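Local coordinates for protein (GYP1P) (Saccharomyces cerevisiae, PDB 1FKM) that stimulates GTP hydrolysis by Ypt/Rab GTPases such as YPT1 and YPT7 through its TBC-type GAP domain, supplying catalytic arginine and glutamine fingers in trans, at residues A[23-26]-A[27-30]; A[195-198]-A[199-202]; A[220-224]-A[225-229]; A[372-375]-A[376-380]. All blocks are in the same frame, centred on the assembly; numbering follows the deposited sequence.

Contact 1: A[23-26]-A[27-30]; sequences QQDL and RQIS
Ser30 grips the carbonyl oxygen of Leu26 twice. Its OG donates to Leu26 O at 2.7 Å, and its backbone N donates to the same oxygen at 3.0 Å. The hydroxyl comes from above the carbonyl plane, 38° out of it, while the amide arrives from the opposite face. With OG beside its own backbone N (chi1 -64°), the hydroxyl folds back onto the preceding turn. Replacing Ser30 with alanine would probably leave Leu26 O with the amide bond alone from this residue and take away the OG contact with Leu26 CD1, 3.7 Å off. Upstream the i to i+4 ladder is regular: Arg27 N to Gln23 O, Gln28 N to Gln24 O and Ile29 N to Asp25 O. On the outer side a water donates to both Asp25 O (2.9 Å) and Gln28 OE1 (2.8 Å), tying the extended glutamine to the helix backbone. Arg27 lays its CG 3.2 Å from Gln23 O before the chain bends at chi3, and its NE makes a weak hydrogen bond to Ser259 O. Packing takes over on the inner side, where Ile29 CG2 sits 3.4 Å from Leu26 O. Leu26 leans on Val42 and Leu45, and Ile29 on Phe11 and Ile14. This is one short amphipathic alpha-helix, 23-30, packed against helices 4-15 and 39-46, whose last residue, a serine, bonds its hydroxyl back to the i-4 carbonyl.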
loop_
_atom_site.group_PDB
_atom_site.type_symbol
_atom_site.label_atom_id
_atom_site.label_comp_id
_atom_site.label_asym_id
_atom_site.label_seq_id
_atom_site.Cartn_x
_atom_site.Cartn_y
_atom_site.Cartn_z
ATOM N N GLN A 23 4.669 21.186 -0.741
ATOM C CA GLN A 23 4.429 19.909 -0.070
ATOM C C GLN A 23 3.461 20.027 1.108
ATOM O O GLN A 23 2.613 19.152 1.316
ATOM C CB GLN A 23 5.762 19.333 0.424
ATOM C CG GLN A 23 5.690 17.908 0.952
ATOM C CD GLN A 23 5.586 16.878 -0.158
ATOM O OE1 GLN A 23 4.679 16.931 -0.987
ATOM N NE2 GLN A 23 6.518 15.931 -0.177
ATOM N N GLN A 24 3.599 21.100 1.883
ATOM C CA GLN A 24 2.730 21.326 3.034
ATOM C C GLN A 24 1.269 21.433 2.626
ATOM O O GLN A 24 0.406 20.752 3.186
ATOM C CB GLN A 24 3.128 22.606 3.773
ATOM C CG GLN A 24 4.383 22.498 4.618
ATOM C CD GLN A 24 4.582 23.718 5.502
ATOM O OE1 GLN A 24 3.709 24.069 6.299
ATOM N NE2 GLN A 24 5.732 24.371 5.366
ATOM N N ASP A 25 0.987 22.304 1.662
ATOM C CA ASP A 25 -0.382 22.477 1.199
ATOM C C ASP A 25 -0.913 21.158 0.655
ATOM O O ASP A 25 -2.045 20.771 0.932
ATOM C CB ASP A 25 -0.457 23.542 0.100
ATOM C CG ASP A 25 -0.116 24.933 0.602
ATOM O OD1 ASP A 25 -0.551 25.290 1.717
ATOM O OD2 ASP A 25 0.574 25.675 -0.128
ATOM N N LEU A 26 -0.078 20.457 -0.102
ATOM C CA LEU A 26 -0.483 19.186 -0.699
ATOM C C LEU A 26 -0.843 18.122 0.344
ATOM O O LEU A 26 -1.862 17.441 0.219
ATOM C CB LEU A 26 0.631 18.672 -1.620
ATOM C CG LEU A 26 0.317 17.406 -2.421
ATOM C CD1 LEU A 26 -0.897 17.650 -3.316
ATOM C CD2 LEU A 26 1.542 17.008 -3.251
ATOM N N ARG A 27 -0.007 17.978 1.366
ATOM C CA ARG A 27 -0.252 17.007 2.430
ATOM C C ARG A 27 -1.544 17.335 3.178
ATOM O O ARG A 27 -2.335 16.450 3.503
ATOM C CB ARG A 27 0.899 17.010 3.435
ATOM C CG ARG A 27 2.191 16.386 2.953
ATOM C CD ARG A 27 3.223 16.379 4.078
ATOM N NE ARG A 27 2.680 15.780 5.294
ATOM C CZ ARG A 27 3.357 15.629 6.430
ATOM N NH1 ARG A 27 4.618 16.034 6.515
ATOM N NH2 ARG A 27 2.772 15.071 7.482
ATOM N N GLN A 28 -1.747 18.618 3.452
ATOM C CA GLN A 28 -2.927 19.071 4.177
ATOM C C GLN A 28 -4.243 18.675 3.516
ATOM O O GLN A 28 -5.133 18.130 4.170
ATOM C CB GLN A 28 -2.872 20.592 4.344
ATOM C CG GLN A 28 -4.133 21.201 4.926
ATOM C CD GLN A 28 -4.035 22.707 5.061
ATOM O OE1 GLN A 28 -3.837 23.419 4.074
ATOM N NE2 GLN A 28 -4.169 23.200 6.287
ATOM N N ILE A 29 -4.373 18.947 2.223
ATOM C CA ILE A 29 -5.601 18.617 1.521
ATOM C C ILE A 29 -5.710 17.132 1.184
ATOM O O ILE A 29 -6.802 16.568 1.226
ATOM C CB ILE A 29 -5.749 19.457 0.219
ATOM C CG1 ILE A 29 -7.127 19.214 -0.399
ATOM C CG2 ILE A 29 -4.641 19.105 -0.771
ATOM C CD1 ILE A 29 -7.462 20.148 -1.555
ATOM N N SER A 30 -4.582 16.498 0.872
ATOM C CA SER A 30 -4.575 15.080 0.513
ATOM C C SER A 30 -5.001 14.154 1.643
ATOM O O SER A 30 -5.483 13.055 1.390
ATOM C CB SER A 30 -3.186 14.653 0.025
ATOM O OG SER A 30 -2.829 15.319 -1.176
HETATM O O HOH W 1 -4.040 22.754 1.394
#

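Contact 2: A[195-198]-A[199-202]; sequences HGQP and GILR
Gln197 and Ile200 meet at the start of helix 198-214, in a local contact where the loop after helix 168-186 turns into the first helical turn of this TBC-domain segment. Gln197 occupies the N-cap position and Pro198 follows as the first helical residue, a place that suits proline because no backbone N-H is needed there. The capping residue contributes its carbonyl to the ladder: Leu201 N donates to Gln197 O at 3.3 Å, almost in line with the carbonyl bond, and Ile200 N adds a weak bond to the same oxygen, bent to 128°. One step on, Arg202 N donates to Pro198 O at 3.0 Å. Gly196 and Gln197, both with positive phi, make the bend that leads the loop into this start.

The side chains of Gln197 and Ile200 run alongside each other, pointing the same way, toward helix 230-238, where both touch Phe234. The amide end of Gln197 is held from outside the pair: NE2 donates to Asn238 OD1 and to Asn192 O, which should fix its rotation. Gln197 also packs on Val130, and its side chain lies about 7 Å from that of Gln131, which places this helix start near the glutamine finger. At the far end of the turn Arg202 bends at chi3 (62°) and pairs through NH1 with Asp191 in a salt bridge. Leu201 swings back over the loop, its CD1 3.9 Å from Gly196 O. Within the pair, Ile200 CG1 rests 3.8 Å from Gln197 NE2 and 4.0 Å from Gln197 CB.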
loop_
_atom_site.group_PDB
_atom_site.type_symbol
_atom_site.label_atom_id
_atom_site.label_comp_id
_atom_site.label_asym_id
_atom_site.label_seq_id
_atom_site.Cartn_x
_atom_site.Cartn_y
_atom_site.Cartn_z
ATOM N N HIS A 195 14.592 -11.128 7.341
ATOM C CA HIS A 195 14.399 -12.478 7.863
ATOM C C HIS A 195 13.962 -12.498 9.328
ATOM O O HIS A 195 14.611 -11.909 10.194
ATOM C CB HIS A 195 15.689 -13.291 7.678
ATOM C CG HIS A 195 15.553 -14.736 8.047
ATOM N ND1 HIS A 195 14.456 -15.494 7.702
ATOM C CD2 HIS A 195 16.391 -15.568 8.711
ATOM C CE1 HIS A 195 14.621 -16.730 8.139
ATOM N NE2 HIS A 195 15.786 -16.801 8.756
ATOM N N GLY A 196 12.856 -13.192 9.594
ATOM C CA GLY A 196 12.321 -13.271 10.943
ATOM C C GLY A 196 11.280 -12.188 11.177
ATOM O O GLY A 196 10.594 -12.175 12.201
ATOM N N GLN A 197 11.172 -11.272 10.217
ATOM C CA GLN A 197 10.223 -10.164 10.276
ATOM C C GLN A 197 10.054 -9.595 11.681
ATOM O O GLN A 197 8.941 -9.508 12.208
ATOM C CB GLN A 197 8.868 -10.607 9.698
ATOM C CG GLN A 197 8.965 -10.966 8.219
ATOM C CD GLN A 197 7.619 -11.186 7.558
ATOM O OE1 GLN A 197 7.103 -12.307 7.520
ATOM N NE2 GLN A 197 7.041 -10.110 7.032
ATOM N N PRO A 198 11.170 -9.187 12.306
ATOM C CA PRO A 198 11.135 -8.621 13.655
ATOM C C PRO A 198 10.222 -7.400 13.738
ATOM O O PRO A 198 9.604 -7.150 14.769
ATOM C CB PRO A 198 12.601 -8.286 13.923
ATOM C CG PRO A 198 13.130 -7.982 12.560
ATOM C CD PRO A 198 12.528 -9.098 11.739
ATOM N N GLY A 199 10.131 -6.651 12.642
ATOM C CA GLY A 199 9.285 -5.471 12.628
ATOM C C GLY A 199 7.810 -5.788 12.796
ATOM O O GLY A 199 7.085 -5.051 13.460
ATOM N N ILE A 200 7.357 -6.877 12.186
ATOM C CA ILE A 200 5.961 -7.277 12.289
ATOM C C ILE A 200 5.654 -7.780 13.697
ATOM O O ILE A 200 4.610 -7.447 14.266
ATOM C CB ILE A 200 5.607 -8.396 11.288
ATOM C CG1 ILE A 200 5.846 -7.925 9.848
ATOM C CG2 ILE A 200 4.147 -8.822 11.491
ATOM C CD1 ILE A 200 5.079 -6.687 9.452
ATOM N N LEU A 201 6.554 -8.589 14.257
ATOM C CA LEU A 201 6.350 -9.111 15.606
ATOM C C LEU A 201 6.280 -7.962 16.606
ATOM O O LEU A 201 5.498 -8.004 17.560
ATOM C CB LEU A 201 7.475 -10.082 15.991
ATOM C CG LEU A 201 7.503 -11.397 15.200
ATOM C CD1 LEU A 201 8.707 -12.243 15.616
ATOM C CD2 LEU A 201 6.209 -12.163 15.448
ATOM N N ARG A 202 7.089 -6.931 16.384
ATOM C CA ARG A 202 7.095 -5.765 17.264
ATOM C C ARG A 202 5.776 -4.999 17.116
ATOM O O ARG A 202 5.235 -4.482 18.090
ATOM C CB ARG A 202 8.271 -4.851 16.912
ATOM C CG ARG A 202 8.436 -3.658 17.836
ATOM C CD ARG A 202 9.645 -2.822 17.437
ATOM N NE ARG A 202 9.503 -2.263 16.094
ATOM C CZ ARG A 202 10.284 -2.571 15.062
ATOM N NH1 ARG A 202 11.277 -3.442 15.211
ATOM N NH2 ARG A 202 10.074 -2.009 13.879
#

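Contact 3: A[220-224]-A[225-229]; sequences NHFQN and EHVEF
Phe222 and Val227 pack tightly against each other across the Schellman motif that ends helix 216-224. Val227 N donates to Phe222 O at 2.7 Å, His226 N to Gln223 O at 3.1 Å, and His226, with its positive phi of 51°, is the C-prime residue that turns the chain. The turn brings Val227 back over the helix, so that CG1 stands above the centre of the Phe222 ring, 4.0 Å from the centroid, in a CH-pi contact. Phe229 completes this side: Phe222 presents its edge to the Phe229 face in an offset edge-to-face pair, planes at 68°. Thr351 of helix 348-355 and Val204 and Leu207 of helix 198-214 close around these residues.

The other side is looser and faces solvent. Exposed Gln223 curls back through chi2, and its OE1 shares a water with Val227 O, so a water links the two. His221 and Glu225, one turn apart, form a second side-chain pair, with His221 NE2 hydrogen-bonded to Met346 O. With its CG anti to the carbonyl carbon (chi1 -64°), Glu225 lays that CG over one face of the imidazole, off centre, 3.6 Å from His221 NE2.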
loop_
_atom_site.group_PDB
_atom_site.type_symbol
_atom_site.label_atom_id
_atom_site.label_comp_id
_atom_site.label_asym_id
_atom_site.label_seq_id
_atom_site.Cartn_x
_atom_site.Cartn_y
_atom_site.Cartn_z
ATOM N N ASN A 220 -8.826 -9.055 28.017
ATOM C CA ASN A 220 -9.059 -10.157 28.946
ATOM C C ASN A 220 -9.913 -11.251 28.305
ATOM O O ASN A 220 -9.712 -12.437 28.570
ATOM C CB ASN A 220 -9.736 -9.639 30.221
ATOM C CG ASN A 220 -8.837 -8.712 31.032
ATOM O OD1 ASN A 220 -9.310 -7.962 31.887
ATOM N ND2 ASN A 220 -7.535 -8.767 30.771
ATOM N N HIS A 221 -10.866 -10.862 27.465
ATOM C CA HIS A 221 -11.710 -11.852 26.801
ATOM C C HIS A 221 -10.847 -12.713 25.884
ATOM O O HIS A 221 -11.010 -13.931 25.828
ATOM C CB HIS A 221 -12.811 -11.175 25.983
ATOM C CG HIS A 221 -13.690 -12.136 25.242
ATOM N ND1 HIS A 221 -14.603 -12.954 25.874
ATOM C CD2 HIS A 221 -13.787 -12.416 23.921
ATOM C CE1 HIS A 221 -15.225 -13.694 24.974
ATOM N NE2 HIS A 221 -14.748 -13.388 23.780
ATOM N N PHE A 222 -9.933 -12.072 25.160
ATOM C CA PHE A 222 -9.038 -12.788 24.261
ATOM C C PHE A 222 -8.224 -13.807 25.053
ATOM O O PHE A 222 -8.045 -14.943 24.621
ATOM C CB PHE A 222 -8.086 -11.816 23.556
ATOM C CG PHE A 222 -8.689 -11.107 22.367
ATOM C CD1 PHE A 222 -9.996 -11.355 21.967
ATOM C CD2 PHE A 222 -7.924 -10.202 21.631
ATOM C CE1 PHE A 222 -10.535 -10.714 20.850
ATOM C CE2 PHE A 222 -8.454 -9.558 20.513
ATOM C CZ PHE A 222 -9.757 -9.814 20.123
ATOM N N GLN A 223 -7.717 -13.392 26.208
ATOM C CA GLN A 223 -6.935 -14.296 27.042
ATOM C C GLN A 223 -7.762 -15.508 27.450
ATOM O O GLN A 223 -7.305 -16.642 27.342
ATOM C CB GLN A 223 -6.422 -13.577 28.293
ATOM C CG GLN A 223 -5.191 -12.718 28.060
ATOM C CD GLN A 223 -4.024 -13.508 27.486
ATOM O OE1 GLN A 223 -4.046 -13.920 26.324
ATOM N NE2 GLN A 223 -3.001 -13.731 28.305
ATOM N N ASN A 224 -8.983 -15.270 27.914
ATOM C CA ASN A 224 -9.847 -16.364 28.333
ATOM C C ASN A 224 -10.189 -17.307 27.185
ATOM O O ASN A 224 -10.348 -18.510 27.397
ATOM C CB ASN A 224 -11.135 -15.822 28.961
ATOM C CG ASN A 224 -10.936 -15.359 30.396
ATOM O OD1 ASN A 224 -10.195 -14.411 30.665
ATOM N ND2 ASN A 224 -11.594 -16.036 31.328
ATOM N N GLU A 225 -10.289 -16.767 25.973
ATOM C CA GLU A 225 -10.618 -17.575 24.800
ATOM C C GLU A 225 -9.372 -18.009 24.033
ATOM O O GLU A 225 -9.471 -18.576 22.943
ATOM C CB GLU A 225 -11.543 -16.795 23.859
ATOM C CG GLU A 225 -12.906 -16.464 24.445
ATOM C CD GLU A 225 -13.661 -17.704 24.898
ATOM O OE1 GLU A 225 -13.693 -18.692 24.134
ATOM O OE2 GLU A 225 -14.230 -17.685 26.012
ATOM N N HIS A 226 -8.211 -17.747 24.625
ATOM C CA HIS A 226 -6.905 -18.049 24.045
ATOM C C HIS A 226 -6.716 -17.525 22.619
ATOM O O HIS A 226 -6.180 -18.214 21.748
ATOM C CB HIS A 226 -6.571 -19.555 24.117
ATOM C CG HIS A 226 -7.551 -20.450 23.423
ATOM N ND1 HIS A 226 -8.777 -20.776 23.965
ATOM C CD2 HIS A 226 -7.479 -21.101 22.238
ATOM C CE1 HIS A 226 -9.415 -21.592 23.144
ATOM N NE2 HIS A 226 -8.650 -21.804 22.088
ATOM N N VAL A 227 -7.156 -16.289 22.396
ATOM C CA VAL A 227 -7.007 -15.637 21.102
ATOM C C VAL A 227 -5.691 -14.865 21.184
ATOM O O VAL A 227 -5.526 -14.006 22.044
ATOM C CB VAL A 227 -8.155 -14.639 20.815
ATOM C CG1 VAL A 227 -7.810 -13.780 19.591
ATOM C CG2 VAL A 227 -9.451 -15.395 20.563
ATOM N N GLU A 228 -4.752 -15.186 20.301
ATOM C CA GLU A 228 -3.460 -14.510 20.282
ATOM C C GLU A 228 -3.490 -13.468 19.170
ATOM O O GLU A 228 -3.932 -13.758 18.073
ATOM C CB GLU A 228 -2.343 -15.522 20.014
ATOM C CG GLU A 228 -2.322 -16.691 20.986
ATOM C CD GLU A 228 -1.164 -17.644 20.735
ATOM O OE1 GLU A 228 -0.319 -17.352 19.861
ATOM O OE2 GLU A 228 -1.097 -18.689 21.418
ATOM N N PHE A 229 -3.023 -12.256 19.447
ATOM C CA PHE A 229 -3.043 -11.225 18.418
ATOM C C PHE A 229 -2.380 -11.654 17.112
ATOM O O PHE A 229 -2.840 -11.296 16.034
ATOM C CB PHE A 229 -2.407 -9.935 18.942
ATOM C CG PHE A 229 -3.331 -9.127 19.815
ATOM C CD1 PHE A 229 -3.622 -9.539 21.114
ATOM C CD2 PHE A 229 -3.942 -7.975 19.324
ATOM C CE1 PHE A 229 -4.512 -8.815 21.914
ATOM C CE2 PHE A 229 -4.835 -7.242 20.113
ATOM C CZ PHE A 229 -5.120 -7.665 21.412
HETATM O O HOH W 2 -4.172 -12.458 23.742
#

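Contact 4: A[372-375]-A[376-380]; sequences LSEA and FIWQS
Phe376 begins by donating its N to Leu372 O at 2.9 Å, while its ring, carried by a chi1 of 177°, points off the helix to meet Trp31 edge-to-face. Ile377 follows with a backbone bond to Ser373 O, and its CG1 rests 3.5 Å from that same oxygen. Trp378 carries the main side-chain contact. Its N bonds to Glu374 O at 2.9 Å, and with CG beside the backbone N (chi1 -68°) the indole swings back along the helix, alongside the extended Glu374 chain. Glu374 CG lies over one face near the rim, 3.5 Å from Trp378 NE1, and the carboxylate continues past the benzo ring, turned 51° from it, with OE2 3.5 Å from Trp378 CZ2. A water closes the loop, donating to Glu374 OE2 at 2.8 Å and accepting from Trp378 NE1 at 3.1 Å. A leucine in place of Trp378 would probably set the Glu374 chain free to turn and strip the water of its indole donor. Gln379 then bonds through N to Ala375 O and reaches with NE2 to Glu260 on helix 247-261. Ser380 ends the walk, its N bonded to Phe376 O. The chemistry points to an i to i+4 pairing in which methylene packing on an aromatic face and a shared water probably help to keep the glutamate in place, with no direct bond from the indole N-H to the carboxylate.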
loop_
_atom_site.group_PDB
_atom_site.type_symbol
_atom_site.label_atom_id
_atom_site.label_comp_id
_atom_site.label_asym_id
_atom_site.label_seq_id
_atom_site.Cartn_x
_atom_site.Cartn_y
_atom_site.Cartn_z
ATOM N N LEU A 372 -9.858 6.446 10.015
ATOM C CA LEU A 372 -8.606 7.182 9.932
ATOM C C LEU A 372 -8.577 8.362 10.901
ATOM O O LEU A 372 -7.580 8.585 11.583
ATOM C CB LEU A 372 -8.388 7.670 8.496
ATOM C CG LEU A 372 -8.177 6.557 7.461
ATOM C CD1 LEU A 372 -8.287 7.132 6.048
ATOM C CD2 LEU A 372 -6.811 5.896 7.684
ATOM N N SER A 373 -9.674 9.113 10.952
ATOM C CA SER A 373 -9.771 10.266 11.843
ATOM C C SER A 373 -9.590 9.836 13.298
ATOM O O SER A 373 -8.897 10.498 14.074
ATOM C CB SER A 373 -11.131 10.950 11.672
ATOM O OG SER A 373 -11.247 12.072 12.530
ATOM N N GLU A 374 -10.215 8.721 13.658
ATOM C CA GLU A 374 -10.128 8.194 15.014
ATOM C C GLU A 374 -8.688 7.783 15.330
ATOM O O GLU A 374 -8.139 8.148 16.372
ATOM C CB GLU A 374 -11.077 6.998 15.167
ATOM C CG GLU A 374 -11.074 6.359 16.545
ATOM C CD GLU A 374 -12.260 5.428 16.756
ATOM O OE1 GLU A 374 -12.489 4.554 15.894
ATOM O OE2 GLU A 374 -12.960 5.570 17.786
ATOM N N ALA A 375 -8.070 7.034 14.425
ATOM C CA ALA A 375 -6.689 6.607 14.629
ATOM C C ALA A 375 -5.772 7.817 14.788
ATOM O O ALA A 375 -4.801 7.776 15.549
ATOM C CB ALA A 375 -6.214 5.745 13.445
ATOM N N PHE A 376 -6.057 8.886 14.051
ATOM C CA PHE A 376 -5.230 10.089 14.142
ATOM C C PHE A 376 -5.334 10.721 15.526
ATOM O O PHE A 376 -4.333 11.139 16.109
ATOM C CB PHE A 376 -5.641 11.124 13.095
ATOM C CG PHE A 376 -4.864 12.410 13.196
ATOM C CD1 PHE A 376 -3.525 12.463 12.811
ATOM C CD2 PHE A 376 -5.452 13.553 13.733
ATOM C CE1 PHE A 376 -2.781 13.630 12.961
ATOM C CE2 PHE A 376 -4.715 14.728 13.889
ATOM C CZ PHE A 376 -3.375 14.764 13.502
ATOM N N ILE A 377 -6.553 10.803 16.041
ATOM C CA ILE A 377 -6.773 11.371 17.366
ATOM C C ILE A 377 -6.087 10.508 18.421
ATOM O O ILE A 377 -5.426 11.034 19.312
ATOM C CB ILE A 377 -8.288 11.478 17.681
ATOM C CG1 ILE A 377 -8.900 12.594 16.834
ATOM C CG2 ILE A 377 -8.509 11.732 19.174
ATOM C CD1 ILE A 377 -10.412 12.592 16.792
ATOM N N TRP A 378 -6.229 9.187 18.322
ATOM C CA TRP A 378 -5.602 8.300 19.303
ATOM C C TRP A 378 -4.088 8.463 19.290
ATOM O O TRP A 378 -3.441 8.543 20.345
ATOM C CB TRP A 378 -5.964 6.838 19.020
ATOM C CG TRP A 378 -7.402 6.523 19.260
ATOM C CD1 TRP A 378 -8.413 7.414 19.501
ATOM C CD2 TRP A 378 -8.004 5.225 19.261
ATOM N NE1 TRP A 378 -9.606 6.748 19.651
ATOM C CE2 TRP A 378 -9.384 5.402 19.509
ATOM C CE3 TRP A 378 -7.510 3.925 19.077
ATOM C CZ2 TRP A 378 -10.278 4.328 19.575
ATOM C CZ3 TRP A 378 -8.403 2.854 19.145
ATOM C CH2 TRP A 378 -9.767 3.065 19.392
ATOM N N GLN A 379 -3.522 8.512 18.090
ATOM C CA GLN A 379 -2.086 8.678 17.948
ATOM C C GLN A 379 -1.626 10.015 18.529
ATOM O O GLN A 379 -0.587 10.089 19.179
ATOM C CB GLN A 379 -1.682 8.594 16.470
ATOM C CG GLN A 379 -0.250 9.045 16.201
ATOM C CD GLN A 379 0.101 9.030 14.726
ATOM O OE1 GLN A 379 0.578 8.028 14.206
ATOM N NE2 GLN A 379 -0.153 10.141 14.041
ATOM N N SER A 380 -2.405 11.067 18.291
ATOM C CA SER A 380 -2.058 12.396 18.786
ATOM C C SER A 380 -2.061 12.439 20.310
ATOM O O SER A 380 -1.223 13.100 20.923
ATOM C CB SER A 380 -3.033 13.440 18.237
ATOM O OG SER A 380 -2.999 13.474 16.819
HETATM O O HOH W 3 -12.445 7.872 19.332
#

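All four contacts are local, within a helix or at its end, and none touches another. Contact 2 lies nearest the catalytic machinery, with the Gln197 side chain about 7 Å from that of the glutamine finger Gln131; the other three lie away from both fingers. Contacts 2 and 3 sit on successive helices, with nearest atoms about 8 Å apart, and Phe229 of contact 3 packs back on the helix that contact 2 begins. The nearest atoms of contacts 1 and 4 are also about 8 Å apart, and both reach helix 247-261, contact 1 by a weak bond of Arg27 to Ser259, contact 4 by Gln379 to Glu260. Contacts 1 and 3 are farthest apart, centres about 41 Å.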